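Local coordinates for protein RNA silencing suppressor p19 (Carnation Italian ringspot virus, PDB 6BJV) that suppresses RNA silencing in the host plant by binding short interfering RNAs as a homodimer that measures the length of their duplex region, at residues R43-E48 / N55-K60. Numbering follows the deposited sequence.
With nucleotides of chain D.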
ATOM      1  N   ARG A  43     -19.572   6.091 -18.897  1.00 67.29           N
ATOM      2  CA  ARG A  43     -19.935   5.126 -19.928  1.00 68.97           C
ATOM      3  C   ARG A  43     -19.334   5.509 -21.274  1.00 74.17           C
ATOM      4  O   ARG A  43     -18.913   4.638 -22.047  1.00 76.38           O
ATOM      5  CB  ARG A  43     -21.457   5.026 -20.036  1.00 68.15           C
ATOM      6  CG  ARG A  43     -21.939   4.079 -21.121  1.00 71.71           C
ATOM      7  CD  ARG A  43     -23.452   4.084 -21.233  1.00 72.22           C
ATOM      8  NE  ARG A  43     -23.972   5.395 -21.617  1.00 72.39           N
ATOM      9  CZ  ARG A  43     -24.050   5.842 -22.868  1.00 75.50           C
ATOM     10  NH1 ARG A  43     -23.638   5.089 -23.882  1.00 78.19           N
ATOM     11  NH2 ARG A  43     -24.540   7.050 -23.109  1.00 77.18           N
ATOM     12  N   LEU A  44     -19.291   6.806 -21.576  1.00 71.39           N
ATOM     13  CA  LEU A  44     -18.834   7.276 -22.877  1.00 75.37           C
ATOM     14  C   LEU A  44     -17.322   7.430 -22.961  1.00 76.45           C
ATOM     15  O   LEU A  44     -16.757   7.291 -24.052  1.00 80.61           O
ATOM     16  CB  LEU A  44     -19.504   8.610 -23.211  1.00 75.96           C
ATOM     17  CG  LEU A  44     -21.031   8.547 -23.292  1.00 75.73           C
ATOM     18  CD1 LEU A  44     -21.618   9.936 -23.425  1.00 76.24           C
ATOM     19  CD2 LEU A  44     -21.480   7.680 -24.460  1.00 79.31           C
ATOM     20  N   TYR A  45     -16.647   7.721 -21.847  1.00 92.55           N
ATOM     21  CA  TYR A  45     -15.191   7.780 -21.880  1.00 96.46           C
ATOM     22  C   TYR A  45     -14.591   6.424 -22.219  1.00 98.10           C
ATOM     23  O   TYR A  45     -13.472   6.352 -22.739  1.00101.95           O
ATOM     24  CB  TYR A  45     -14.646   8.276 -20.544  1.00 93.34           C
ATOM     25  CG  TYR A  45     -13.137   8.352 -20.517  1.00 96.96           C
ATOM     26  CD1 TYR A  45     -12.471   9.473 -20.993  1.00 97.99           C
ATOM     27  CD2 TYR A  45     -12.377   7.298 -20.028  1.00 96.33           C
ATOM     28  CE1 TYR A  45     -11.092   9.545 -20.976  1.00 99.27           C
ATOM     29  CE2 TYR A  45     -10.999   7.361 -20.007  1.00 98.69           C
ATOM     30  CZ  TYR A  45     -10.360   8.487 -20.482  1.00 99.97           C
ATOM     31  OH  TYR A  45      -8.986   8.555 -20.463  1.00101.77           O
ATOM     32  N   ASN A  46     -15.316   5.340 -21.934  1.00104.93           N
ATOM     33  CA  ASN A  46     -14.873   3.994 -22.273  1.00106.73           C
ATOM     34  C   ASN A  46     -15.260   3.595 -23.692  1.00110.04           C
ATOM     35  O   ASN A  46     -15.495   2.409 -23.959  1.00110.00           O
ATOM     36  CB  ASN A  46     -15.437   2.992 -21.264  1.00101.08           C
ATOM     37  CG  ASN A  46     -14.734   1.649 -21.320  1.00102.35           C
ATOM     38  OD1 ASN A  46     -15.203   0.715 -21.970  1.00102.53           O
ATOM     39  ND2 ASN A  46     -13.598   1.548 -20.640  1.00103.92           N
ATOM     40  N   ASP A  47     -15.333   4.559 -24.615  1.00 85.40           N
ATOM     41  CA  ASP A  47     -15.700   4.283 -25.998  1.00 90.36           C
ATOM     42  C   ASP A  47     -14.760   4.900 -27.025  1.00 95.06           C
ATOM     43  O   ASP A  47     -14.860   4.547 -28.204  1.00100.02           O
ATOM     44  CB  ASP A  47     -17.129   4.773 -26.284  1.00 89.56           C
ATOM     45  CG  ASP A  47     -18.184   3.964 -25.550  1.00 86.59           C
ATOM     46  OD1 ASP A  47     -17.866   2.856 -25.073  1.00 86.28           O
ATOM     47  OD2 ASP A  47     -19.337   4.435 -25.457  1.00 85.04           O
ATOM     48  N   GLU A  48     -13.861   5.801 -26.627  1.00141.18           N
ATOM     49  CA  GLU A  48     -12.884   6.353 -27.558  1.00142.97           C
ATOM     50  C   GLU A  48     -11.871   5.276 -27.924  1.00146.39           C
ATOM     51  O   GLU A  48     -11.839   4.802 -29.064  1.00152.67           O
ATOM     52  CB  GLU A  48     -12.177   7.571 -26.957  1.00137.75           C
ATOM     53  CG  GLU A  48     -13.069   8.787 -26.733  1.00133.20           C
ATOM     54  CD  GLU A  48     -13.959   8.647 -25.514  1.00127.83           C
ATOM     55  OE1 GLU A  48     -14.062   7.524 -24.978  1.00128.80           O
ATOM     56  OE2 GLU A  48     -14.554   9.661 -25.088  1.00122.18           O
ATOM     57  N   ASN A  55      -7.054   4.130 -21.911  1.00130.70           N
ATOM     58  CA  ASN A  55      -6.581   5.108 -20.933  1.00126.03           C
ATOM     59  C   ASN A  55      -7.614   5.320 -19.824  1.00121.80           C
ATOM     60  O   ASN A  55      -8.809   5.166 -20.065  1.00123.76           O
ATOM     61  CB  ASN A  55      -6.275   6.439 -21.619  1.00125.15           C
ATOM     62  CG  ASN A  55      -5.093   6.344 -22.560  1.00128.30           C
ATOM     63  OD1 ASN A  55      -3.942   6.349 -22.128  1.00127.68           O
ATOM     64  ND2 ASN A  55      -5.370   6.251 -23.854  1.00131.75           N
ATOM     65  N   PRO A  56      -7.163   5.676 -18.608  1.00 92.57           N
ATOM     66  CA  PRO A  56      -8.118   5.969 -17.532  1.00 86.98           C
ATOM     67  C   PRO A  56      -8.419   7.454 -17.406  1.00 81.98           C
ATOM     68  O   PRO A  56      -7.553   8.296 -17.670  1.00 80.76           O
ATOM     69  CB  PRO A  56      -7.404   5.433 -16.287  1.00 85.88           C
ATOM     70  CG  PRO A  56      -5.920   5.496 -16.630  1.00 87.45           C
ATOM     71  CD  PRO A  56      -5.778   5.751 -18.118  1.00 91.02           C
ATOM     72  N   LEU A  57      -9.644   7.790 -16.995  1.00 73.21           N
ATOM     73  CA  LEU A  57     -10.033   9.191 -16.880  1.00 69.48           C
ATOM     74  C   LEU A  57      -9.414   9.866 -15.664  1.00 65.53           C
ATOM     75  O   LEU A  57      -9.281  11.096 -15.654  1.00 62.89           O
ATOM     76  CB  LEU A  57     -11.558   9.305 -16.815  1.00 73.02           C
ATOM     77  CG  LEU A  57     -12.134  10.722 -16.723  1.00 69.53           C
ATOM     78  CD1 LEU A  57     -11.748  11.557 -17.935  1.00 70.69           C
ATOM     79  CD2 LEU A  57     -13.645  10.668 -16.572  1.00 68.97           C
ATOM     80  N   GLY A  58      -9.039   9.104 -14.646  1.00 51.13           N
ATOM     81  CA  GLY A  58      -8.447   9.691 -13.462  1.00 49.61           C
ATOM     82  C   GLY A  58      -8.021   8.619 -12.487  1.00 48.63           C
ATOM     83  O   GLY A  58      -7.802   7.466 -12.866  1.00 49.36           O
ATOM     84  N   PHE A  59      -7.903   9.013 -11.221  1.00 55.99           N
ATOM     85  CA  PHE A  59      -7.526   8.093 -10.158  1.00 56.18           C
ATOM     86  C   PHE A  59      -8.333   8.411  -8.908  1.00 55.28           C
ATOM     87  O   PHE A  59      -8.914   9.490  -8.773  1.00 53.91           O
ATOM     88  CB  PHE A  59      -6.022   8.163  -9.853  1.00 56.33           C
ATOM     89  CG  PHE A  59      -5.586   9.454  -9.218  1.00 56.71           C
ATOM     90  CD1 PHE A  59      -5.217  10.534 -10.002  1.00 58.61           C
ATOM     91  CD2 PHE A  59      -5.532   9.582  -7.841  1.00 55.75           C
ATOM     92  CE1 PHE A  59      -4.811  11.721  -9.424  1.00 59.52           C
ATOM     93  CE2 PHE A  59      -5.127  10.767  -7.256  1.00 55.98           C
ATOM     94  CZ  PHE A  59      -4.766  11.838  -8.049  1.00 57.97           C
ATOM     95  N   LYS A  60      -8.356   7.448  -7.991  1.00 49.90           N
ATOM     96  CA  LYS A  60      -9.112   7.546  -6.751  1.00 47.89           C
ATOM     97  C   LYS A  60      -8.148   7.427  -5.581  1.00 47.75           C
ATOM     98  O   LYS A  60      -7.287   6.541  -5.573  1.00 50.09           O
ATOM     99  CB  LYS A  60     -10.182   6.453  -6.680  1.00 46.70           C
ATOM    100  CG  LYS A  60     -11.078   6.518  -5.455  1.00 42.94           C
ATOM    101  CD  LYS A  60     -12.232   5.533  -5.575  1.00 42.43           C
ATOM    102  CE  LYS A  60     -13.222   5.689  -4.436  1.00 39.57           C
ATOM    103  NZ  LYS A  60     -14.451   4.880  -4.659  1.00 39.45           N
TER
ATOM    104  P     G D   2     -16.385   5.841  -7.378  1.00 54.33           P
ATOM    105  OP1   G D   2     -15.670   6.537  -6.280  1.00 54.53           O
ATOM    106  OP2   G D   2     -16.159   4.388  -7.588  1.00 55.65           O
ATOM    107  O5'   G D   2     -17.944   6.085  -7.161  1.00 53.74           O
ATOM    108  C5'   G D   2     -18.451   7.395  -6.953  1.00 53.05           C
ATOM    109  C4'   G D   2     -19.940   7.381  -6.717  1.00 54.19           C
ATOM    110  O4'   G D   2     -20.633   6.994  -7.934  1.00 54.32           O
ATOM    111  C3'   G D   2     -20.441   6.387  -5.685  1.00 55.61           C
ATOM    112  O3'   G D   2     -20.257   6.823  -4.350  1.00 56.90           O
ATOM    113  C2'   G D   2     -21.900   6.213  -6.084  1.00 57.66           C
ATOM    114  O2'   G D   2     -22.692   7.307  -5.644  1.00 59.93           O
ATOM    115  C1'   G D   2     -21.797   6.262  -7.607  1.00 55.98           C
ATOM    116  N9    G D   2     -21.694   4.915  -8.195  1.00 55.84           N
ATOM    117  C8    G D   2     -20.575   4.298  -8.703  1.00 54.97           C
ATOM    118  N7    G D   2     -20.813   3.095  -9.150  1.00 55.78           N
ATOM    119  C5    G D   2     -22.170   2.906  -8.921  1.00 57.06           C
ATOM    120  C6    G D   2     -23.004   1.794  -9.198  1.00 58.43           C
ATOM    121  O6    G D   2     -22.698   0.712  -9.718  1.00 58.78           O
ATOM    122  N1    G D   2     -24.317   2.030  -8.801  1.00 60.14           N
ATOM    123  C2    G D   2     -24.770   3.187  -8.216  1.00 61.62           C
ATOM    124  N2    G D   2     -26.073   3.230  -7.903  1.00 64.59           N
ATOM    125  N3    G D   2     -24.003   4.233  -7.954  1.00 60.12           N
ATOM    126  C4    G D   2     -22.726   4.021  -8.330  1.00 57.28           C
TER
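The short helix 39-45, which as in other p19 structures probably caps the end of the siRNA duplex, meets the loop that leads into strand 58-65 through the side chain of Y45, laid against the main chain of N55 and P56 and over the side chain of L57. CG anti to the backbone N (chi1 180°) carries the ring across to the 55-57 loop. L57 covers one face: its CB sits 3.8 Å from the centroid of the Y45 ring, only 11° off the normal, a CH-pi contact. Further along the same leucine, CD1 meets Y45 CE1 at 3.7 Å. The ring edge takes the main chain instead, N55 O lying near the ring plane 3.1 Å from Y45 CE2. The phenol oxygen ends among carbonyls, with P56 O 3.1 Å from Y45 OH and a weak, unsettled hydrogen bond to N55 O at 3.4 Å. N55 turns its amide elsewhere, OD1 accepting a hydrogen bond from R78. Three residues past L57, the extended side chain of K60 grips the RNA itself, NZ donating to OP1 of G2 of chain D at 2.6 Å. L57 also touches Y73 and R75 of strand 68-75, while P56 rests on F116 of strand 109-116, so the helix is joined through this loop to the two strands that flank 58-65 in the antiparallel sheet.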